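Erythrocyte binding antigen 140 (Plasmodium falciparum, PDB 4GF2) probably binds a receptor on the host erythrocyte surface, consistent with its role as an adhesin of red-cell invasion, through a region built of two Duffy-binding-like domains. Local coordinates at residues W23-N28 with K230-V235; C35-K40 with I180-E185; N92-F97 with I168-E173. The protein carries 3 engineered substitutions. All coordinates share one frame; numbering follows the deposited sequence.

Contact 1 of 3, residues W23-N28 with K230-V235; sequences WICREN and KTQMEV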
loop_
_atom_site.group_PDB
_atom_site.type_symbol
_atom_site.label_atom_id
_atom_site.label_comp_id
_atom_site.label_asym_id
_atom_site.label_seq_id
_atom_site.Cartn_x
_atom_site.Cartn_y
_atom_site.Cartn_z
ATOM N N TRP A 23 -8.914 -0.415 -23.251
ATOM C CA TRP A 23 -9.774 -1.575 -23.435
ATOM C C TRP A 23 -10.850 -1.596 -22.363
ATOM O O TRP A 23 -10.556 -1.540 -21.168
ATOM C CB TRP A 23 -8.949 -2.861 -23.397
ATOM C CG TRP A 23 -8.125 -3.071 -24.632
ATOM C CD1 TRP A 23 -6.994 -2.396 -24.986
ATOM C CD2 TRP A 23 -8.372 -4.017 -25.678
ATOM N NE1 TRP A 23 -6.517 -2.863 -26.188
ATOM C CE2 TRP A 23 -7.345 -3.860 -26.636
ATOM C CE3 TRP A 23 -9.355 -4.983 -25.901
ATOM C CZ2 TRP A 23 -7.276 -4.633 -27.797
ATOM C CZ3 TRP A 23 -9.285 -5.753 -27.053
ATOM C CH2 TRP A 23 -8.252 -5.571 -27.987
ATOM N N ILE A 24 -12.104 -1.671 -22.795
ATOM C CA ILE A 24 -13.224 -1.583 -21.874
ATOM C C ILE A 24 -13.899 -2.937 -21.725
ATOM O O ILE A 24 -14.355 -3.534 -22.702
ATOM C CB ILE A 24 -14.244 -0.534 -22.343
ATOM C CG1 ILE A 24 -13.567 0.833 -22.465
ATOM C CG2 ILE A 24 -15.402 -0.442 -21.366
ATOM C CD1 ILE A 24 -13.842 1.532 -23.778
ATOM N N CYS A 25 -13.954 -3.418 -20.491
ATOM C CA CYS A 25 -14.555 -4.710 -20.204
ATOM C C CYS A 25 -15.959 -4.544 -19.639
ATOM O O CYS A 25 -16.179 -3.754 -18.724
ATOM C CB CYS A 25 -13.674 -5.494 -19.233
ATOM S SG CYS A 25 -12.015 -5.816 -19.881
ATOM N N ARG A 26 -16.903 -5.282 -20.214
ATOM C CA ARG A 26 -18.283 -5.298 -19.750
ATOM C C ARG A 26 -18.822 -6.714 -19.892
ATOM O O ARG A 26 -18.238 -7.536 -20.596
ATOM C CB ARG A 26 -19.143 -4.349 -20.585
ATOM C CG ARG A 26 -18.615 -2.928 -20.685
ATOM C CD ARG A 26 -19.531 -2.067 -21.547
ATOM N NE ARG A 26 -19.574 -2.520 -22.939
ATOM C CZ ARG A 26 -18.817 -2.034 -23.923
ATOM N NH1 ARG A 26 -17.938 -1.064 -23.697
ATOM N NH2 ARG A 26 -18.941 -2.524 -25.151
ATOM N N GLU A 27 -19.935 -7.004 -19.227
ATOM C CA GLU A 27 -20.604 -8.284 -19.426
ATOM C C GLU A 27 -21.755 -8.099 -20.411
ATOM O O GLU A 27 -22.532 -7.151 -20.297
ATOM C CB GLU A 27 -21.103 -8.870 -18.100
ATOM C CG GLU A 27 -22.268 -8.130 -17.471
ATOM C CD GLU A 27 -22.847 -8.860 -16.268
ATOM O OE1 GLU A 27 -22.191 -9.795 -15.757
ATOM O OE2 GLU A 27 -23.963 -8.503 -15.837
ATOM N N ASN A 28 -21.845 -8.996 -21.388
ATOM C CA ASN A 28 -22.914 -8.944 -22.379
ATOM C C ASN A 28 -24.188 -9.621 -21.875
ATOM O O ASN A 28 -24.271 -10.015 -20.711
ATOM C CB ASN A 28 -22.453 -9.573 -23.697
ATOM C CG ASN A 28 -22.158 -11.056 -23.571
ATOM O OD1 ASN A 28 -22.737 -11.756 -22.736
ATOM N ND2 ASN A 28 -21.253 -11.545 -24.412
ATOM N N LYS A 230 -3.767 -7.470 -16.276
ATOM C CA LYS A 230 -3.860 -8.894 -15.978
ATOM C C LYS A 230 -5.300 -9.405 -16.034
ATOM O O LYS A 230 -5.553 -10.499 -16.538
ATOM C CB LYS A 230 -3.247 -9.221 -14.617
ATOM C CG LYS A 230 -3.455 -10.676 -14.218
ATOM C CD LYS A 230 -2.637 -11.062 -12.998
ATOM C CE LYS A 230 -2.838 -12.529 -12.647
ATOM N NZ LYS A 230 -1.944 -12.972 -11.543
ATOM N N THR A 231 -6.241 -8.623 -15.516
ATOM C CA THR A 231 -7.641 -9.024 -15.557
ATOM C C THR A 231 -8.114 -9.033 -17.009
ATOM O O THR A 231 -8.853 -9.925 -17.424
ATOM C CB THR A 231 -8.548 -8.100 -14.702
ATOM O OG1 THR A 231 -8.623 -6.799 -15.294
ATOM C CG2 THR A 231 -8.016 -7.979 -13.275
ATOM N N GLN A 232 -7.661 -8.050 -17.784
ATOM C CA GLN A 232 -8.038 -7.950 -19.190
ATOM C C GLN A 232 -7.590 -9.183 -19.964
ATOM O O GLN A 232 -8.379 -9.790 -20.690
ATOM C CB GLN A 232 -7.439 -6.691 -19.825
ATOM C CG GLN A 232 -8.187 -5.409 -19.485
ATOM C CD GLN A 232 -7.573 -4.179 -20.134
ATOM O OE1 GLN A 232 -6.523 -4.257 -20.774
ATOM N NE2 GLN A 232 -8.228 -3.036 -19.970
ATOM N N MET A 233 -6.325 -9.557 -19.805
ATOM C CA MET A 233 -5.791 -10.686 -20.550
ATOM C C MET A 233 -6.486 -11.978 -20.135
ATOM O O MET A 233 -6.719 -12.852 -20.964
ATOM C CB MET A 233 -4.280 -10.812 -20.363
ATOM C CG MET A 233 -3.596 -11.545 -21.515
ATOM S SD MET A 233 -1.829 -11.802 -21.270
ATOM C CE MET A 233 -1.843 -13.053 -19.998
ATOM N N GLU A 234 -6.823 -12.097 -18.856
ATOM C CA GLU A 234 -7.554 -13.266 -18.383
ATOM C C GLU A 234 -8.831 -13.431 -19.199
ATOM O O GLU A 234 -9.083 -14.493 -19.763
ATOM C CB GLU A 234 -7.883 -13.143 -16.894
ATOM C CG GLU A 234 -6.688 -13.365 -15.981
ATOM C CD GLU A 234 -7.006 -13.079 -14.523
ATOM O OE1 GLU A 234 -8.199 -12.917 -14.194
ATOM O OE2 GLU A 234 -6.061 -13.018 -13.708
ATOM N N VAL A 235 -9.627 -12.371 -19.272
ATOM C CA VAL A 235 -10.856 -12.397 -20.053
ATOM C C VAL A 235 -10.578 -12.856 -21.478
ATOM O O VAL A 235 -11.139 -13.844 -21.946
ATOM C CB VAL A 235 -11.507 -11.006 -20.106
ATOM C CG1 VAL A 235 -12.557 -10.942 -21.213
ATOM C CG2 VAL A 235 -12.114 -10.657 -18.756
HETATM O O HOH W 1 -7.165 -0.270 -20.786
#
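The indole of Trp23 and the carboxamide of Gln232 are the flat groups here, and they meet without stacking: Gln232 OE1 lies obliquely to the indole ring, while the amide end of Gln232 reaches the root of that side chain, with NE2 3.5 Å from Trp23 CB. The edge of the indole is engaged elsewhere, its NE1 hydrogen-bonded to Asn186, and the ring meets that of Trp183 edge-to-face. Gln232 NE2 also comes within 3.0 Å of Trp23 O, but the angle is too poor for a hydrogen bond. A water makes the link instead, accepting from Trp23 N at 3.0 Å and from Gln232 NE2 at 3.1 Å, so one backbone N-H and one amide N-H converge on the same oxygen. Gln232 can span the gap because its chain runs fully extended beyond CG (chi2 -180°). Its other amide atom, OE1, takes a hydrogen bond from Trp183 NE1, which helps fix the rotation of the carboxamide and leaves NE2 turned to the strand. Lower down the same side chain, Gln232 CG rests 3.9 Å from Cys25 SG, the sulfur that forms the disulfide with Cys35. The contact thus lays the two-stranded antiparallel hairpin of the first Duffy-binding-like domain against helix 213-242. Strand 23-27 pairs with strand 33-37 through backbone bonds between Ile24 and Val36 and between Arg26 and Val34, and Val235 of the helix packs on Thr33 and Cys35. The Trp23 ring touches Pro37 and Glu182 of helix 175-202, and Met233 reaches helix 265-269.

Contact 2 of 3, residues C35-K40 with I180-E185; sequences CVPDRK and IKEWNE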
loop_
_atom_site.group_PDB
_atom_site.type_symbol
_atom_site.label_atom_id
_atom_site.label_comp_id
_atom_site.label_asym_id
_atom_site.label_seq_id
_atom_site.Cartn_x
_atom_site.Cartn_y
_atom_site.Cartn_z
ATOM N N CYS A 35 -13.772 -7.906 -23.416
ATOM C CA CYS A 35 -12.973 -6.688 -23.434
ATOM C C CYS A 35 -12.848 -6.174 -24.858
ATOM O O CYS A 35 -12.233 -6.816 -25.710
ATOM C CB CYS A 35 -11.579 -6.947 -22.860
ATOM S SG CYS A 35 -11.565 -7.373 -21.107
ATOM N N VAL A 36 -13.428 -5.005 -25.106
ATOM C CA VAL A 36 -13.444 -4.415 -26.433
ATOM C C VAL A 36 -12.488 -3.225 -26.508
ATOM O O VAL A 36 -12.415 -2.422 -25.580
ATOM C CB VAL A 36 -14.859 -3.940 -26.792
ATOM C CG1 VAL A 36 -14.895 -3.392 -28.206
ATOM C CG2 VAL A 36 -15.849 -5.081 -26.635
ATOM N N PRO A 37 -11.745 -3.109 -27.616
ATOM C CA PRO A 37 -10.862 -1.951 -27.774
ATOM C C PRO A 37 -11.648 -0.701 -28.154
ATOM O O PRO A 37 -12.622 -0.785 -28.902
ATOM C CB PRO A 37 -9.935 -2.376 -28.916
ATOM C CG PRO A 37 -10.745 -3.327 -29.722
ATOM C CD PRO A 37 -11.653 -4.039 -28.756
ATOM N N ASP A 38 -11.233 0.448 -27.639
ATOM C CA ASP A 38 -11.924 1.693 -27.937
ATOM C C ASP A 38 -11.924 1.938 -29.449
ATOM O O ASP A 38 -12.841 2.558 -29.991
ATOM C CB ASP A 38 -11.260 2.855 -27.200
ATOM C CG ASP A 38 -12.208 4.011 -26.964
ATOM O OD1 ASP A 38 -13.430 3.769 -26.902
ATOM O OD2 ASP A 38 -11.734 5.160 -26.832
ATOM N N ARG A 39 -10.900 1.437 -30.129
ATOM C CA ARG A 39 -10.828 1.579 -31.575
ATOM C C ARG A 39 -12.066 0.964 -32.223
ATOM O O ARG A 39 -12.615 1.516 -33.174
ATOM C CB ARG A 39 -9.563 0.922 -32.131
ATOM C CG ARG A 39 -9.448 1.025 -33.656
ATOM C CD ARG A 39 -8.439 0.040 -34.221
ATOM N NE ARG A 39 -8.613 -1.291 -33.651
ATOM C CZ ARG A 39 -9.591 -2.132 -33.971
ATOM N NH1 ARG A 39 -10.507 -1.797 -34.869
ATOM N NH2 ARG A 39 -9.651 -3.317 -33.383
ATOM N N LYS A 40 -12.500 -0.179 -31.701
ATOM C CA LYS A 40 -13.690 -0.854 -32.208
ATOM C C LYS A 40 -14.959 -0.099 -31.812
ATOM O O LYS A 40 -15.891 0.025 -32.601
ATOM C CB LYS A 40 -13.756 -2.291 -31.685
ATOM C CG LYS A 40 -15.039 -3.029 -32.047
ATOM C CD LYS A 40 -15.207 -3.130 -33.559
ATOM C CE LYS A 40 -16.342 -4.073 -33.946
ATOM N NZ LYS A 40 -17.679 -3.560 -33.539
ATOM N N ILE A 180 -6.481 -10.266 -29.403
ATOM C CA ILE A 180 -5.407 -10.657 -28.498
ATOM C C ILE A 180 -4.074 -10.075 -28.979
ATOM O O ILE A 180 -3.319 -9.499 -28.197
ATOM C CB ILE A 180 -5.319 -12.191 -28.362
ATOM C CG1 ILE A 180 -6.448 -12.698 -27.458
ATOM C CG2 ILE A 180 -3.977 -12.606 -27.782
ATOM C CD1 ILE A 180 -6.459 -14.200 -27.246
ATOM N N LYS A 181 -3.800 -10.212 -30.272
ATOM C CA LYS A 181 -2.569 -9.692 -30.854
ATOM C C LYS A 181 -2.465 -8.184 -30.662
ATOM O O LYS A 181 -1.414 -7.668 -30.272
ATOM C CB LYS A 181 -2.507 -10.016 -32.348
ATOM C CG LYS A 181 -2.046 -11.428 -32.681
ATOM C CD LYS A 181 -2.621 -11.870 -34.016
ATOM C CE LYS A 181 -1.685 -12.780 -34.770
ATOM N NZ LYS A 181 -2.265 -13.142 -36.093
ATOM N N GLU A 182 -3.553 -7.479 -30.959
ATOM C CA GLU A 182 -3.582 -6.029 -30.831
ATOM C C GLU A 182 -3.359 -5.645 -29.374
ATOM O O GLU A 182 -2.529 -4.791 -29.066
ATOM C CB GLU A 182 -4.918 -5.458 -31.329
ATOM C CG GLU A 182 -5.011 -3.929 -31.232
ATOM C CD GLU A 182 -6.364 -3.377 -31.649
ATOM O OE1 GLU A 182 -7.295 -4.176 -31.888
ATOM O OE2 GLU A 182 -6.498 -2.136 -31.738
ATOM N N TRP A 183 -4.098 -6.293 -28.480
ATOM C CA TRP A 183 -3.995 -6.013 -27.054
ATOM C C TRP A 183 -2.572 -6.235 -26.559
ATOM O O TRP A 183 -2.038 -5.428 -25.796
ATOM C CB TRP A 183 -4.961 -6.894 -26.261
ATOM C CG TRP A 183 -4.909 -6.619 -24.803
ATOM C CD1 TRP A 183 -5.728 -5.793 -24.096
ATOM C CD2 TRP A 183 -3.972 -7.157 -23.866
ATOM N NE1 TRP A 183 -5.366 -5.786 -22.773
ATOM C CE2 TRP A 183 -4.288 -6.616 -22.605
ATOM C CE3 TRP A 183 -2.898 -8.043 -23.969
ATOM C CZ2 TRP A 183 -3.569 -6.931 -21.456
ATOM C CZ3 TRP A 183 -2.185 -8.357 -22.829
ATOM C CH2 TRP A 183 -2.522 -7.802 -21.589
ATOM N N ASN A 184 -1.963 -7.335 -26.992
ATOM C CA ASN A 184 -0.590 -7.644 -26.617
ATOM C C ASN A 184 0.355 -6.512 -27.001
ATOM O O ASN A 184 1.213 -6.116 -26.210
ATOM C CB ASN A 184 -0.133 -8.944 -27.276
ATOM C CG ASN A 184 1.261 -9.362 -26.839
ATOM O OD1 ASN A 184 1.677 -9.102 -25.709
ATOM N ND2 ASN A 184 1.991 -10.011 -27.735
ATOM N N GLU A 185 0.194 -5.987 -28.211
ATOM C CA GLU A 185 1.021 -4.878 -28.679
ATOM C C GLU A 185 0.738 -3.601 -27.887
ATOM O O GLU A 185 1.664 -2.908 -27.473
ATOM C CB GLU A 185 0.807 -4.635 -30.174
ATOM C CG GLU A 185 1.381 -5.731 -31.061
ATOM C CD GLU A 185 0.991 -5.575 -32.524
ATOM O OE1 GLU A 185 -0.126 -5.085 -32.799
ATOM O OE2 GLU A 185 1.803 -5.943 -33.400
#
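A buried salt bridge between Arg39 and Glu182 ties the short helix 38-41, which follows directly on the hairpin of the first Duffy-binding-like domain, to the long helix 175-202. Arg39 offers its guanidinium side-on, giving one N-H to each carboxylate oxygen. NE donates to Glu182 OE2 at 3.0 Å in a nearly straight bond (175°), and NH2 donates to Glu182 OE1 at 2.9 Å. Both oxygens are met on their syn sides; OE2 stays almost in the guanidinium plane, while NE stands 24° out of the carboxylate plane, in keeping with the tilt between the two flat groups. Glu182 arrives as a straight arm, extended beyond CG, whereas the Arg39 chain bends at its third torsion (46°), which swings NE and NH2 round to face it. Pro37, at the N-cap position of helix 38-41, lies across the glutamate at about a right angle, with CG 4.2 Å from OE1. The pairing extends further: Arg39 NH2 also forms a salt bridge with Asp96, and NH1 bonds to Ser93 OG, so all three guanidinium nitrogens have partners. The shared guanidinium would probably help keep both Glu182 and Asp96 ionised despite their burial. The cluster sits where three elements converge: helix 38-41, helix 175-202, and helix 83-101, whose Asn92 touches both Arg39 and Glu182. Trp179, one turn before Trp183 on helix 175-202, packs against Val36, Pro37, Arg39 and Lys40, and Trp183 itself reaches helix 213-242 through Ser229, Met233 and Leu236.

Contact 3 of 3, residues N92-F97 with I168-E173; sequences NSFSDF and IIPAEE. With GOL (glycerol), chain B.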
loop_
_atom_site.group_PDB
_atom_site.type_symbol
_atom_site.label_atom_id
_atom_site.label_comp_id
_atom_site.label_asym_id
_atom_site.label_seq_id
_atom_site.Cartn_x
_atom_site.Cartn_y
_atom_site.Cartn_z
ATOM N N ASN A 92 -6.475 -3.473 -38.368
ATOM C CA ASN A 92 -7.353 -4.042 -37.355
ATOM C C ASN A 92 -8.776 -3.531 -37.477
ATOM O O ASN A 92 -9.724 -4.240 -37.148
ATOM C CB ASN A 92 -6.802 -3.777 -35.960
ATOM C CG ASN A 92 -5.567 -4.590 -35.674
ATOM O OD1 ASN A 92 -5.288 -5.567 -36.366
ATOM N ND2 ASN A 92 -4.821 -4.201 -34.650
ATOM N N SER A 93 -8.934 -2.306 -37.958
ATOM C CA SER A 93 -10.272 -1.781 -38.175
ATOM C C SER A 93 -10.903 -2.421 -39.400
ATOM O O SER A 93 -12.104 -2.687 -39.409
ATOM C CB SER A 93 -10.263 -0.262 -38.301
ATOM O OG SER A 93 -10.355 0.333 -37.020
ATOM N N PHE A 94 -10.101 -2.676 -40.431
ATOM C CA PHE A 94 -10.616 -3.351 -41.617
ATOM C C PHE A 94 -11.148 -4.725 -41.229
ATOM O O PHE A 94 -12.192 -5.165 -41.711
ATOM C CB PHE A 94 -9.537 -3.500 -42.686
ATOM C CG PHE A 94 -10.004 -4.231 -43.917
ATOM C CD1 PHE A 94 -10.811 -3.602 -44.849
ATOM C CD2 PHE A 94 -9.637 -5.546 -44.139
ATOM C CE1 PHE A 94 -11.240 -4.266 -45.976
ATOM C CE2 PHE A 94 -10.067 -6.217 -45.267
ATOM C CZ PHE A 94 -10.865 -5.573 -46.188
ATOM N N SER A 95 -10.422 -5.397 -40.346
ATOM C CA SER A 95 -10.802 -6.728 -39.913
ATOM C C SER A 95 -12.105 -6.694 -39.122
ATOM O O SER A 95 -12.925 -7.600 -39.238
ATOM C CB SER A 95 -9.690 -7.344 -39.068
ATOM O OG SER A 95 -8.489 -7.412 -39.808
ATOM N N ASP A 96 -12.295 -5.649 -38.322
ATOM C CA ASP A 96 -13.520 -5.507 -37.539
ATOM C C ASP A 96 -14.715 -5.184 -38.431
ATOM O O ASP A 96 -15.833 -5.617 -38.151
ATOM C CB ASP A 96 -13.360 -4.443 -36.454
ATOM C CG ASP A 96 -12.636 -4.966 -35.228
ATOM O OD1 ASP A 96 -12.783 -6.165 -34.923
ATOM O OD2 ASP A 96 -11.922 -4.181 -34.570
ATOM N N PHE A 97 -14.484 -4.430 -39.502
ATOM C CA PHE A 97 -15.531 -4.219 -40.500
ATOM C C PHE A 97 -15.998 -5.571 -41.027
ATOM O O PHE A 97 -17.197 -5.816 -41.165
ATOM C CB PHE A 97 -15.042 -3.352 -41.664
ATOM C CG PHE A 97 -15.087 -1.872 -41.389
ATOM C CD1 PHE A 97 -16.281 -1.248 -41.073
ATOM C CD2 PHE A 97 -13.934 -1.100 -41.471
ATOM C CE1 PHE A 97 -16.323 0.117 -40.826
ATOM C CE2 PHE A 97 -13.972 0.259 -41.230
ATOM C CZ PHE A 97 -15.168 0.869 -40.905
ATOM N N ILE A 168 -0.724 -4.447 -48.113
ATOM C CA ILE A 168 -1.267 -5.755 -48.468
ATOM C C ILE A 168 -2.468 -6.069 -47.584
ATOM O O ILE A 168 -2.363 -6.056 -46.359
ATOM C CB ILE A 168 -0.223 -6.889 -48.317
ATOM C CG1 ILE A 168 1.027 -6.595 -49.147
ATOM C CG2 ILE A 168 -0.819 -8.230 -48.736
ATOM C CD1 ILE A 168 0.750 -6.407 -50.617
ATOM N N ILE A 169 -3.602 -6.358 -48.216
ATOM C CA ILE A 169 -4.829 -6.679 -47.496
ATOM C C ILE A 169 -4.552 -7.675 -46.368
ATOM O O ILE A 169 -3.826 -8.647 -46.561
ATOM C CB ILE A 169 -5.899 -7.255 -48.448
ATOM C CG1 ILE A 169 -7.244 -7.377 -47.735
ATOM C CG2 ILE A 169 -5.468 -8.607 -49.002
ATOM C CD1 ILE A 169 -8.388 -7.699 -48.676
ATOM N N PRO A 170 -5.114 -7.421 -45.175
ATOM C CA PRO A 170 -4.873 -8.292 -44.020
ATOM C C PRO A 170 -5.438 -9.693 -44.217
ATOM O O PRO A 170 -6.531 -9.846 -44.761
ATOM C CB PRO A 170 -5.621 -7.584 -42.882
ATOM C CG PRO A 170 -5.818 -6.188 -43.344
ATOM C CD PRO A 170 -5.958 -6.269 -44.822
ATOM N N ALA A 171 -4.695 -10.704 -43.784
ATOM C CA ALA A 171 -5.199 -12.070 -43.808
ATOM C C ALA A 171 -6.417 -12.159 -42.900
ATOM O O ALA A 171 -6.532 -11.421 -41.921
ATOM C CB ALA A 171 -4.124 -13.052 -43.357
ATOM N N GLU A 172 -7.326 -13.062 -43.239
ATOM C CA GLU A 172 -8.547 -13.260 -42.472
ATOM C C GLU A 172 -8.293 -14.176 -41.282
ATOM O O GLU A 172 -7.743 -15.264 -41.432
ATOM C CB GLU A 172 -9.634 -13.843 -43.376
ATOM C CG GLU A 172 -10.040 -12.895 -44.495
ATOM C CD GLU A 172 -10.945 -13.537 -45.522
ATOM O OE1 GLU A 172 -11.176 -14.761 -45.434
ATOM O OE2 GLU A 172 -11.426 -12.814 -46.421
ATOM N N GLU A 173 -8.688 -13.719 -40.098
ATOM C CA GLU A 173 -8.535 -14.487 -38.868
ATOM C C GLU A 173 -9.710 -14.200 -37.942
ATOM O O GLU A 173 -10.329 -13.141 -38.031
ATOM C CB GLU A 173 -7.250 -14.097 -38.138
ATOM C CG GLU A 173 -5.986 -14.112 -38.966
ATOM C CD GLU A 173 -4.759 -13.802 -38.123
ATOM O OE1 GLU A 173 -3.885 -13.036 -38.577
ATOM O OE2 GLU A 173 -4.671 -14.327 -36.993
HETATM C C1 GOL B . -4.228 -7.487 -38.403
HETATM O O1 GOL B . -5.493 -7.206 -38.964
HETATM C C2 GOL B . -3.582 -8.699 -39.071
HETATM O O2 GOL B . -2.584 -8.264 -39.972
HETATM C C3 GOL B . -4.616 -9.530 -39.825
HETATM O O3 GOL B . -4.101 -10.812 -40.115
HETATM O O HOH W 2 -8.473 -9.976 -41.367
#
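No direct hydrogen bond joins Ser95 or its neighbours to the 168-173 loop; a glycerol, probably from the crystallisation liquor, and a water lie between them. Ser95 OG lies 3.1 Å from glycerol O1, and it is also bonded to Arg91 O in its own helix. Glycerol O3 sits 2.7 Å from Glu173 OE1 and 3.1 Å from Ala171 O, so its single proton has both the carboxylate and the carbonyl in reach. The water is 3.0 Å from Ser95 OG. Beside this polar side runs an apolar one. The Phe94 ring, carried toward the loop by a CG anti to the backbone N (chi1 178°), meets Pro170 CD through CD2 at 3.8 Å and Ile169 CG1 through CE2 at 3.9 Å, both approaching obliquely. Pro170 CB also lies 3.8 Å from glycerol C3, so the proline borders both sides. Trp151 of helix 132-155 meets Phe94 edge-to-face and touches Ile169 and Pro170, so the loop packs on helix 83-101 and helix 132-155 together. The direct grip is therefore apolar, while the polar groups beside it meet through small bound molecules, and the glycerol is probably incidental to the natural protein.

In the fold
All three contacts lie in the first Duffy-binding-like part of the chain, with contact 3 nested inside the loop closed by contact 2, and contact 2 inside that closed by contact 1. Contacts 1 and 2 share the hairpin: the Cys25-Cys35 disulfide joins them, and Gln232 and Trp183 connect their helices. Contacts 2 and 3 are linked by charge, through Arg39 with Asp96 and Lys181 with Glu173. Burial and chemistry change together. Contact 2 is wholly buried and relies on a direct salt bridge, whereas of the partly buried pair contact 1 uses a water bridge beside van der Waals packing on a disulfide, and contact 3 apolar side chains with a water and a glycerol beside them.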